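PDB 4LB8: DUF4848 domain-containing protein from Bacteroides thetaiotaomicron, which is of unknown function but belongs to the DUF4848 family and probably carries a signal peptide in its natural form, consistent with export from the cytoplasm. Local coordinates for residues T26-F30 / Y125-M129; M103-I107 / Y145-R151; N218-F224 / N238-F244. One frame throughout, in Å; residues are numbered along the deposited sequence.

Contact 1 (T26-F30 / Y125-M129); sequences TMIKF and YFVNM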
loop_
_atom_site.group_PDB
_atom_site.type_symbol
_atom_site.label_atom_id
_atom_site.label_comp_id
_atom_site.label_asym_id
_atom_site.label_seq_id
_atom_site.Cartn_x
_atom_site.Cartn_y
_atom_site.Cartn_z
ATOM N N THR A 26 19.963 -30.595 -24.423
ATOM C CA THR A 26 18.637 -29.966 -24.349
ATOM C C THR A 26 17.758 -30.575 -23.237
ATOM O O THR A 26 16.606 -30.173 -23.083
ATOM C CB THR A 26 17.936 -30.057 -25.729
ATOM O OG1 THR A 26 17.643 -31.419 -26.054
ATOM C CG2 THR A 26 18.757 -29.425 -26.846
HETATM N N MSE A 27 18.295 -31.527 -22.461
HETATM C CA MSE A 27 17.531 -32.173 -21.403
HETATM C C MSE A 27 18.419 -32.631 -20.247
HETATM O O MSE A 27 19.427 -33.290 -20.481
HETATM C CB MSE A 27 16.772 -33.390 -21.992
HETATM C CG MSE A 27 15.779 -34.051 -21.022
HETATM SE SE MSE A 27 14.200 -32.952 -20.618
HETATM C CE MSE A 27 13.327 -33.174 -22.313
ATOM N N ILE A 28 18.015 -32.329 -19.003
ATOM C CA ILE A 28 18.656 -32.823 -17.775
ATOM C C ILE A 28 17.875 -34.073 -17.351
ATOM O O ILE A 28 16.648 -34.028 -17.262
ATOM C CB ILE A 28 18.739 -31.752 -16.628
ATOM C CG1 ILE A 28 19.801 -30.669 -16.897
ATOM C CG2 ILE A 28 18.957 -32.391 -15.245
ATOM C CD1 ILE A 28 21.288 -31.007 -16.600
ATOM N N LYS A 29 18.581 -35.181 -17.109
ATOM C CA LYS A 29 17.981 -36.422 -16.639
ATOM C C LYS A 29 18.587 -36.779 -15.286
ATOM O O LYS A 29 19.804 -36.783 -15.144
ATOM C CB LYS A 29 18.178 -37.560 -17.663
ATOM C CG LYS A 29 17.561 -38.914 -17.282
ATOM C CD LYS A 29 18.284 -40.045 -18.003
ATOM C CE LYS A 29 17.432 -41.249 -18.379
ATOM N NZ LYS A 29 16.502 -40.968 -19.522
ATOM N N PHE A 30 17.732 -37.036 -14.291
ATOM C CA PHE A 30 18.138 -37.490 -12.966
ATOM C C PHE A 30 17.901 -38.987 -12.895
ATOM O O PHE A 30 17.048 -39.504 -13.622
ATOM C CB PHE A 30 17.382 -36.747 -11.851
ATOM C CG PHE A 30 17.733 -35.284 -11.784
ATOM C CD1 PHE A 30 18.956 -34.865 -11.257
ATOM C CD2 PHE A 30 16.856 -34.317 -12.278
ATOM C CE1 PHE A 30 19.289 -33.507 -11.215
ATOM C CE2 PHE A 30 17.192 -32.961 -12.229
ATOM C CZ PHE A 30 18.399 -32.564 -11.690
ATOM N N TYR A 125 17.019 -23.967 -12.217
ATOM C CA TYR A 125 18.372 -24.484 -12.385
ATOM C C TYR A 125 18.421 -25.677 -13.338
ATOM O O TYR A 125 19.444 -25.886 -13.975
ATOM C CB TYR A 125 18.950 -24.922 -11.021
ATOM C CG TYR A 125 19.013 -23.813 -9.996
ATOM C CD1 TYR A 125 19.796 -22.685 -10.209
ATOM C CD2 TYR A 125 18.351 -23.923 -8.779
ATOM C CE1 TYR A 125 19.820 -21.640 -9.290
ATOM C CE2 TYR A 125 18.401 -22.904 -7.832
ATOM C CZ TYR A 125 19.134 -21.760 -8.094
ATOM O OH TYR A 125 19.185 -20.748 -7.171
ATOM N N PHE A 126 17.350 -26.485 -13.414
ATOM C CA PHE A 126 17.428 -27.695 -14.209
ATOM C C PHE A 126 16.465 -27.730 -15.404
ATOM O O PHE A 126 16.788 -28.431 -16.366
ATOM C CB PHE A 126 17.216 -28.926 -13.319
ATOM C CG PHE A 126 18.049 -29.005 -12.054
ATOM C CD1 PHE A 126 19.436 -28.987 -12.110
ATOM C CD2 PHE A 126 17.444 -29.162 -10.813
ATOM C CE1 PHE A 126 20.209 -29.098 -10.938
ATOM C CE2 PHE A 126 18.214 -29.288 -9.648
ATOM C CZ PHE A 126 19.591 -29.242 -9.714
ATOM N N VAL A 127 15.322 -26.980 -15.376
ATOM C CA VAL A 127 14.384 -26.934 -16.508
ATOM C C VAL A 127 15.063 -26.339 -17.753
ATOM O O VAL A 127 15.909 -25.448 -17.642
ATOM C CB VAL A 127 13.029 -26.205 -16.253
ATOM C CG1 VAL A 127 12.109 -27.010 -15.344
ATOM C CG2 VAL A 127 13.221 -24.777 -15.744
ATOM N N ASN A 128 14.685 -26.842 -18.931
ATOM C CA ASN A 128 15.202 -26.362 -20.197
ATOM C C ASN A 128 14.320 -25.214 -20.707
ATOM O O ASN A 128 13.540 -24.629 -19.941
ATOM C CB ASN A 128 15.314 -27.513 -21.229
ATOM C CG ASN A 128 14.025 -28.223 -21.605
ATOM O OD1 ASN A 128 12.905 -27.757 -21.370
ATOM N ND2 ASN A 128 14.167 -29.363 -22.249
HETATM N N MSE A 129 14.410 -24.930 -22.010
HETATM C CA MSE A 129 13.689 -23.834 -22.632
HETATM C C MSE A 129 12.165 -24.078 -22.759
HETATM O O MSE A 129 11.430 -23.110 -23.009
HETATM C CB MSE A 129 14.330 -23.498 -23.987
HETATM C CG MSE A 129 15.779 -22.977 -23.848
HETATM SE SE MSE A 129 15.991 -21.546 -22.502
HETATM C CE MSE A 129 16.822 -22.426 -21.108
HETATM O O HOH W 1 16.221 -30.222 -18.614
#
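Phe30 drives the edge of its ring into the face of Phe126, a T-shaped pair with centroids 4.9 Å apart and planes at 80°. CZ is the leading atom: it stands over the centre of the Phe126 ring, and its closest approach, to Phe126 CG, is 3.6 Å. The opposite face of Phe126 is covered by CB of Tyr125, so the ring is tightly clasped from both sides. Ile28 extends the apolar end, with CG2 4.3 Å from Phe126 CB and CG1 3.8 Å from Phe126 O. Toward Thr26 the packing gives way to polar links. Water 1 bridges the backbones, accepting from Ile28 N at 2.8 Å and donating to Phe126 O at 2.9 Å. Beyond it, Asn128 ND2 donates to Thr26 O over 2.7 Å, nearly straight at 167° and in the plane of the amide. With chi1 at 61°, CG of Asn128 is tucked between its backbone N and carbonyl carbon, which turns the amide toward the Thr26 carbonyl. Its OD1 accepts from Lys130 N and Glu132 N, so both ends of the amide are engaged and its rotation is fixed. Thr26 is exposed and marks the solvent side; with the buried Met27 it forms a classic beta bulge opposite Ile22. Strand 27-30 runs between strands 19-22 and 132-135 of a mixed sheet, while Ala39 and Leu40 of helix 33-44 pack against Phe126.

Contact 2 (M103-I107 / Y145-R151); sequences MFNTI and YTDFKER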
loop_
_atom_site.group_PDB
_atom_site.type_symbol
_atom_site.label_atom_id
_atom_site.label_comp_id
_atom_site.label_asym_id
_atom_site.label_seq_id
_atom_site.Cartn_x
_atom_site.Cartn_y
_atom_site.Cartn_z
HETATM N N MSE A 103 7.527 -14.485 -18.595
HETATM C CA MSE A 103 6.252 -13.819 -18.383
HETATM C C MSE A 103 6.499 -12.382 -17.909
HETATM O O MSE A 103 7.396 -12.146 -17.102
HETATM C CB MSE A 103 5.622 -14.689 -17.291
HETATM C CG MSE A 103 4.315 -14.303 -16.793
HETATM SE SE MSE A 103 3.874 -15.603 -15.439
HETATM C CE MSE A 103 4.919 -15.089 -13.969
ATOM N N PHE A 104 5.725 -11.422 -18.411
ATOM C CA PHE A 104 5.879 -10.012 -18.025
ATOM C C PHE A 104 4.719 -9.585 -17.127
ATOM O O PHE A 104 3.693 -10.277 -17.085
ATOM C CB PHE A 104 6.042 -9.097 -19.267
ATOM C CG PHE A 104 7.427 -9.238 -19.872
ATOM C CD1 PHE A 104 8.508 -8.527 -19.348
ATOM C CD2 PHE A 104 7.679 -10.183 -20.867
ATOM C CE1 PHE A 104 9.797 -8.705 -19.862
ATOM C CE2 PHE A 104 8.980 -10.386 -21.357
ATOM C CZ PHE A 104 10.028 -9.638 -20.859
ATOM N N ASN A 105 4.917 -8.513 -16.348
ATOM C CA ASN A 105 3.935 -8.008 -15.391
ATOM C C ASN A 105 2.782 -7.330 -16.116
ATOM O O ASN A 105 2.967 -6.283 -16.759
ATOM C CB ASN A 105 4.594 -7.043 -14.397
ATOM C CG ASN A 105 3.790 -6.712 -13.162
ATOM O OD1 ASN A 105 2.568 -6.715 -13.146
ATOM N ND2 ASN A 105 4.471 -6.345 -12.104
ATOM N N THR A 106 1.584 -7.941 -15.980
ATOM C CA THR A 106 0.315 -7.511 -16.582
ATOM C C THR A 106 -0.442 -6.505 -15.691
ATOM O O THR A 106 -1.387 -5.866 -16.163
ATOM C CB THR A 106 -0.577 -8.724 -16.882
ATOM O OG1 THR A 106 -0.750 -9.500 -15.693
ATOM C CG2 THR A 106 -0.030 -9.584 -17.983
ATOM N N ILE A 107 -0.042 -6.374 -14.420
ATOM C CA ILE A 107 -0.688 -5.453 -13.485
ATOM C C ILE A 107 0.031 -4.077 -13.527
ATOM O O ILE A 107 -0.613 -3.073 -13.841
ATOM C CB ILE A 107 -0.751 -6.058 -12.052
ATOM C CG1 ILE A 107 -1.481 -7.427 -12.072
ATOM C CG2 ILE A 107 -1.407 -5.078 -11.070
ATOM C CD1 ILE A 107 -1.342 -8.272 -10.786
ATOM N N TYR A 145 2.625 -20.932 -14.127
ATOM C CA TYR A 145 1.506 -20.004 -13.977
ATOM C C TYR A 145 0.919 -19.767 -15.386
ATOM O O TYR A 145 1.681 -19.682 -16.375
ATOM C CB TYR A 145 1.947 -18.682 -13.331
ATOM C CG TYR A 145 2.364 -18.800 -11.882
ATOM C CD1 TYR A 145 1.419 -19.021 -10.879
ATOM C CD2 TYR A 145 3.687 -18.612 -11.500
ATOM C CE1 TYR A 145 1.793 -19.111 -9.539
ATOM C CE2 TYR A 145 4.074 -18.689 -10.163
ATOM C CZ TYR A 145 3.121 -18.934 -9.184
ATOM O OH TYR A 145 3.492 -19.023 -7.863
ATOM N N THR A 146 -0.427 -19.701 -15.484
ATOM C CA THR A 146 -1.126 -19.447 -16.759
ATOM C C THR A 146 -0.835 -18.018 -17.217
ATOM O O THR A 146 -0.530 -17.781 -18.388
ATOM C CB THR A 146 -2.634 -19.684 -16.605
ATOM O OG1 THR A 146 -3.096 -18.862 -15.525
ATOM C CG2 THR A 146 -2.977 -21.164 -16.335
ATOM N N ASP A 147 -0.885 -17.084 -16.257
ATOM C CA ASP A 147 -0.679 -15.650 -16.449
ATOM C C ASP A 147 0.013 -15.067 -15.226
ATOM O O ASP A 147 0.053 -15.728 -14.188
ATOM C CB ASP A 147 -2.039 -14.946 -16.702
ATOM C CG ASP A 147 -3.114 -15.200 -15.643
ATOM O OD1 ASP A 147 -2.919 -14.770 -14.485
ATOM O OD2 ASP A 147 -4.166 -15.792 -15.988
ATOM N N PHE A 148 0.531 -13.824 -15.338
ATOM C CA PHE A 148 1.212 -13.134 -14.239
ATOM C C PHE A 148 0.263 -12.883 -13.039
ATOM O O PHE A 148 0.696 -12.957 -11.885
ATOM C CB PHE A 148 1.837 -11.807 -14.721
ATOM C CG PHE A 148 2.614 -11.124 -13.621
ATOM C CD1 PHE A 148 3.903 -11.538 -13.298
ATOM C CD2 PHE A 148 2.018 -10.148 -12.834
ATOM C CE1 PHE A 148 4.586 -10.972 -12.228
ATOM C CE2 PHE A 148 2.698 -9.596 -11.754
ATOM C CZ PHE A 148 3.986 -9.999 -11.470
ATOM N N LYS A 149 -1.022 -12.583 -13.326
ATOM C CA LYS A 149 -2.074 -12.315 -12.345
ATOM C C LYS A 149 -2.283 -13.524 -11.413
ATOM O O LYS A 149 -2.538 -13.337 -10.229
ATOM C CB LYS A 149 -3.387 -11.921 -13.047
ATOM C CG LYS A 149 -3.329 -10.562 -13.750
ATOM C CD LYS A 149 -4.716 -9.903 -13.894
ATOM C CE LYS A 149 -4.671 -8.401 -14.118
ATOM N NZ LYS A 149 -4.540 -8.036 -15.556
ATOM N N GLU A 150 -2.089 -14.746 -11.917
ATOM C CA GLU A 150 -2.220 -15.966 -11.121
ATOM C C GLU A 150 -1.095 -16.047 -10.044
ATOM O O GLU A 150 -1.346 -16.525 -8.938
ATOM C CB GLU A 150 -2.217 -17.182 -12.047
ATOM C CG GLU A 150 -2.788 -18.446 -11.432
ATOM C CD GLU A 150 -2.313 -19.726 -12.105
ATOM O OE1 GLU A 150 -2.230 -19.743 -13.355
ATOM O OE2 GLU A 150 -1.994 -20.698 -11.382
ATOM N N ARG A 151 0.108 -15.519 -10.348
ATOM C CA ARG A 151 1.251 -15.488 -9.434
ATOM C C ARG A 151 1.033 -14.500 -8.276
ATOM O O ARG A 151 1.388 -14.816 -7.140
ATOM C CB ARG A 151 2.543 -15.133 -10.192
ATOM C CG ARG A 151 3.806 -15.197 -9.348
ATOM C CD ARG A 151 4.980 -14.619 -10.090
ATOM N NE ARG A 151 6.150 -14.514 -9.219
ATOM C CZ ARG A 151 6.575 -13.382 -8.666
ATOM N NH1 ARG A 151 5.938 -12.237 -8.904
ATOM N NH2 ARG A 151 7.650 -13.377 -7.890
#
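Phe148 lies with one ring face against Asn105, whose CA sits 3.9 Å from the ring centroid and 14° off the normal, a CH-pi contact. The Asn105 amide stands past the rim at CE2 and CZ, its plane inclined by 33° to the ring, and OD1 comes within 3.2 Å of Phe148 CE2. That oxygen accepts from Ile107 N at 2.9 Å, forming an Asx turn that bends the 103-107 loop about the ring; ND2 is held by Asp111. Met103 crosses Phe148 at about a right angle. Its chain is extended as far as SE and bent only at chi3 (76°), which places CE at 3.8 Å from Phe148 CD1 and beside Arg151 CD. Next to Phe148 CB, Thr106 OG1 lies 3.4 Å from Lys149 CG, and farther out Ile107 CG1 meets Lys149 CE at 3.9 Å. Were Phe148 cut back to an alanine, Met103 CE and Asn105 CA would probably lose their shared partner and a gap would open between loop and helix. Asp147 N-caps helix 148-152, its OD1 accepting from Glu150 N at 2.7 Å. Arg151 makes a cation-pi contact with Tyr184 of the second subunit, placing this helix at the dimer interface. Between the two segments the contact is van der Waals and CH-pi, hydrogen bonds running within a segment or to neighbours such as Asp111; cohesion probably rests mainly on apolar fit, Phe148 contributing most.

Contact 3 (N218-F224 / N238-F244); sequences NLRGFEF and NKDGIPF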
loop_
_atom_site.group_PDB
_atom_site.type_symbol
_atom_site.label_atom_id
_atom_site.label_comp_id
_atom_site.label_asym_id
_atom_site.label_seq_id
_atom_site.Cartn_x
_atom_site.Cartn_y
_atom_site.Cartn_z
ATOM N N ASN A 218 1.706 22.859 -3.292
ATOM C CA ASN A 218 2.246 23.638 -4.419
ATOM C C ASN A 218 1.173 23.684 -5.482
ATOM O O ASN A 218 1.036 22.718 -6.239
ATOM C CB ASN A 218 3.569 23.067 -4.954
ATOM C CG ASN A 218 4.233 23.930 -6.000
ATOM O OD1 ASN A 218 3.933 25.112 -6.183
ATOM N ND2 ASN A 218 5.153 23.346 -6.724
ATOM N N LEU A 219 0.378 24.766 -5.499
ATOM C CA LEU A 219 -0.762 24.868 -6.408
ATOM C C LEU A 219 -0.755 26.104 -7.283
ATOM O O LEU A 219 -0.391 27.187 -6.827
ATOM C CB LEU A 219 -2.100 24.848 -5.627
ATOM C CG LEU A 219 -2.402 23.639 -4.741
ATOM C CD1 LEU A 219 -3.734 23.817 -4.008
ATOM C CD2 LEU A 219 -2.396 22.361 -5.532
ATOM N N ARG A 220 -1.237 25.935 -8.528
ATOM C CA ARG A 220 -1.401 27.010 -9.513
ATOM C C ARG A 220 -2.843 27.495 -9.503
ATOM O O ARG A 220 -3.752 26.681 -9.350
ATOM C CB ARG A 220 -1.000 26.548 -10.923
ATOM C CG ARG A 220 0.465 26.805 -11.249
ATOM C CD ARG A 220 1.023 25.853 -12.305
ATOM N NE ARG A 220 0.420 24.504 -12.326
ATOM C CZ ARG A 220 0.815 23.455 -11.597
ATOM N NH1 ARG A 220 1.799 23.583 -10.711
ATOM N NH2 ARG A 220 0.210 22.280 -11.729
ATOM N N GLY A 221 -3.032 28.803 -9.644
ATOM C CA GLY A 221 -4.341 29.447 -9.637
ATOM C C GLY A 221 -5.011 29.284 -8.297
ATOM O O GLY A 221 -6.190 28.915 -8.218
ATOM N N PHE A 222 -4.239 29.540 -7.233
ATOM C CA PHE A 222 -4.676 29.294 -5.878
ATOM C C PHE A 222 -4.363 30.419 -4.904
ATOM O O PHE A 222 -3.273 31.009 -4.894
ATOM C CB PHE A 222 -4.029 27.998 -5.378
ATOM C CG PHE A 222 -4.410 27.535 -3.990
ATOM C CD1 PHE A 222 -5.676 27.006 -3.734
ATOM C CD2 PHE A 222 -3.498 27.611 -2.940
ATOM C CE1 PHE A 222 -6.022 26.570 -2.450
ATOM C CE2 PHE A 222 -3.841 27.155 -1.664
ATOM C CZ PHE A 222 -5.097 26.636 -1.429
ATOM N N GLU A 223 -5.343 30.618 -4.016
ATOM C CA GLU A 223 -5.366 31.526 -2.896
ATOM C C GLU A 223 -5.547 30.683 -1.649
ATOM O O GLU A 223 -6.470 29.867 -1.596
ATOM C CB GLU A 223 -6.525 32.488 -3.082
ATOM C CG GLU A 223 -6.185 33.907 -2.723
ATOM C CD GLU A 223 -7.329 34.851 -3.008
ATOM O OE1 GLU A 223 -8.470 34.371 -3.216
ATOM O OE2 GLU A 223 -7.086 36.079 -2.985
ATOM N N PHE A 224 -4.663 30.833 -0.672
ATOM C CA PHE A 224 -4.741 30.059 0.555
ATOM C C PHE A 224 -5.532 30.784 1.620
ATOM O O PHE A 224 -5.338 31.989 1.837
ATOM C CB PHE A 224 -3.340 29.740 1.064
ATOM C CG PHE A 224 -3.240 28.961 2.354
ATOM C CD1 PHE A 224 -3.814 27.697 2.470
ATOM C CD2 PHE A 224 -2.488 29.444 3.420
ATOM C CE1 PHE A 224 -3.666 26.957 3.641
ATOM C CE2 PHE A 224 -2.349 28.702 4.596
ATOM C CZ PHE A 224 -2.933 27.464 4.698
ATOM N N ASN A 238 -2.487 35.066 -1.661
ATOM C CA ASN A 238 -2.124 34.504 -2.959
ATOM C C ASN A 238 -0.958 33.508 -2.823
ATOM O O ASN A 238 0.080 33.849 -2.268
ATOM C CB ASN A 238 -1.771 35.642 -3.948
ATOM C CG ASN A 238 -1.471 35.192 -5.361
ATOM O OD1 ASN A 238 -0.492 34.480 -5.647
ATOM N ND2 ASN A 238 -2.301 35.610 -6.278
ATOM N N LYS A 239 -1.141 32.278 -3.337
ATOM C CA LYS A 239 -0.127 31.217 -3.366
ATOM C C LYS A 239 -0.050 30.623 -4.781
ATOM O O LYS A 239 0.243 29.436 -4.941
ATOM C CB LYS A 239 -0.420 30.139 -2.303
ATOM C CG LYS A 239 -0.315 30.655 -0.857
ATOM C CD LYS A 239 1.122 30.996 -0.465
ATOM C CE LYS A 239 1.251 31.497 0.933
ATOM N NZ LYS A 239 2.657 31.865 1.235
ATOM N N ASP A 240 -0.306 31.463 -5.815
ATOM C CA ASP A 240 -0.315 31.052 -7.233
ATOM C C ASP A 240 1.100 30.673 -7.669
ATOM O O ASP A 240 1.940 31.557 -7.915
ATOM C CB ASP A 240 -0.895 32.173 -8.127
ATOM C CG ASP A 240 -1.300 31.771 -9.539
ATOM O OD1 ASP A 240 -0.906 30.665 -9.988
ATOM O OD2 ASP A 240 -2.005 32.568 -10.202
ATOM N N GLY A 241 1.348 29.362 -7.709
ATOM C CA GLY A 241 2.645 28.783 -8.021
ATOM C C GLY A 241 3.675 29.059 -6.942
ATOM O O GLY A 241 4.863 29.190 -7.243
ATOM N N ILE A 242 3.230 29.185 -5.678
ATOM C CA ILE A 242 4.099 29.454 -4.528
ATOM C C ILE A 242 4.030 28.258 -3.591
ATOM O O ILE A 242 2.997 28.046 -2.935
ATOM C CB ILE A 242 3.770 30.778 -3.789
ATOM C CG1 ILE A 242 3.900 32.006 -4.707
ATOM C CG2 ILE A 242 4.649 30.933 -2.537
ATOM C CD1 ILE A 242 3.074 33.245 -4.235
ATOM N N PRO A 243 5.114 27.445 -3.525
ATOM C CA PRO A 243 5.112 26.302 -2.598
ATOM C C PRO A 243 5.082 26.814 -1.164
ATOM O O PRO A 243 5.689 27.857 -0.867
ATOM C CB PRO A 243 6.426 25.569 -2.926
ATOM C CG PRO A 243 6.890 26.134 -4.226
ATOM C CD PRO A 243 6.414 27.553 -4.212
ATOM N N PHE A 244 4.307 26.154 -0.303
ATOM C CA PHE A 244 4.218 26.569 1.078
ATOM C C PHE A 244 3.867 25.375 1.959
ATOM O O PHE A 244 3.382 24.352 1.468
ATOM C CB PHE A 244 3.228 27.747 1.260
ATOM C CG PHE A 244 1.778 27.379 1.104
ATOM C CD1 PHE A 244 1.181 27.362 -0.151
ATOM C CD2 PHE A 244 1.010 27.035 2.210
ATOM C CE1 PHE A 244 -0.160 27.009 -0.295
ATOM C CE2 PHE A 244 -0.329 26.676 2.063
ATOM C CZ PHE A 244 -0.903 26.666 0.813
HETATM O O HOH W 2 0.359 26.969 -3.528
#
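Phe222 and Phe224 both hold CG anti to the backbone N, whereas CG of Phe244 stands between its backbone N and carbonyl carbon at 72°; together these torsions gather three rings beside a type II beta turn, Lys239 to Ile242. The turn follows an antiparallel pairing of Glu223 with Asn238, a non-hydrogen-bonded pair, and the contact joins the corner between strands 213-220 and 222-226 to the loop between strands 235-238 and 244-247. Phe244 sends CZ over the face of Phe224, 3.5 Å from Phe224 CD1, with the ring planes oblique to each other. The same CZ comes to the edge of Phe222, 3.9 Å from its CE2. Lys239 adds aliphatic cover, its CG lying against CB of Phe224. The backbone is tied by Lys239 N to Phe222 O at 2.9 Å and, at the turn, by Gly241 N to Leu219 O, also at 2.9 Å. Positive phi at Gly221 and Gly241 is a backbone shape glycine adopts readily. Asn238 OD1 accepts from Asp240 N, an Asx turn that leads into the beta turn. Water 2 accepts from Leu219 N, near the carbonyls of Lys239 and Ile242. Farther out, Glu223 forms a salt bridge with Arg261 on the neighbouring strand 254-262, and a bound PEG molecule, probably from crystallisation, lies near Phe224. Gly221 N donates to Asp240 OD1 over 2.8 Å at 172°, approaching from above the carboxylate plane.

Overall arrangement
Contact 1 is the buried one, whereas contacts 2 and 3 are partly buried, with exposed margins. Contacts 1 and 2 lie on the same side of the chain's centre, their centres 23 Å apart, and their segments alternate along the sequence; the region between helix 84-98 and strand 132-135 contributes a segment to each. Contact 3 lies on the opposite side, about 63 Å centre to centre from contact 1, and joins two strands to a later loop. Aromatic rings serve all three. Contact 1 adds a side-chain amide bond and a bridging water, contact 2 relies on apolar and CH-pi packing, and contact 3 on backbone bonds at a turn and one to an aspartate.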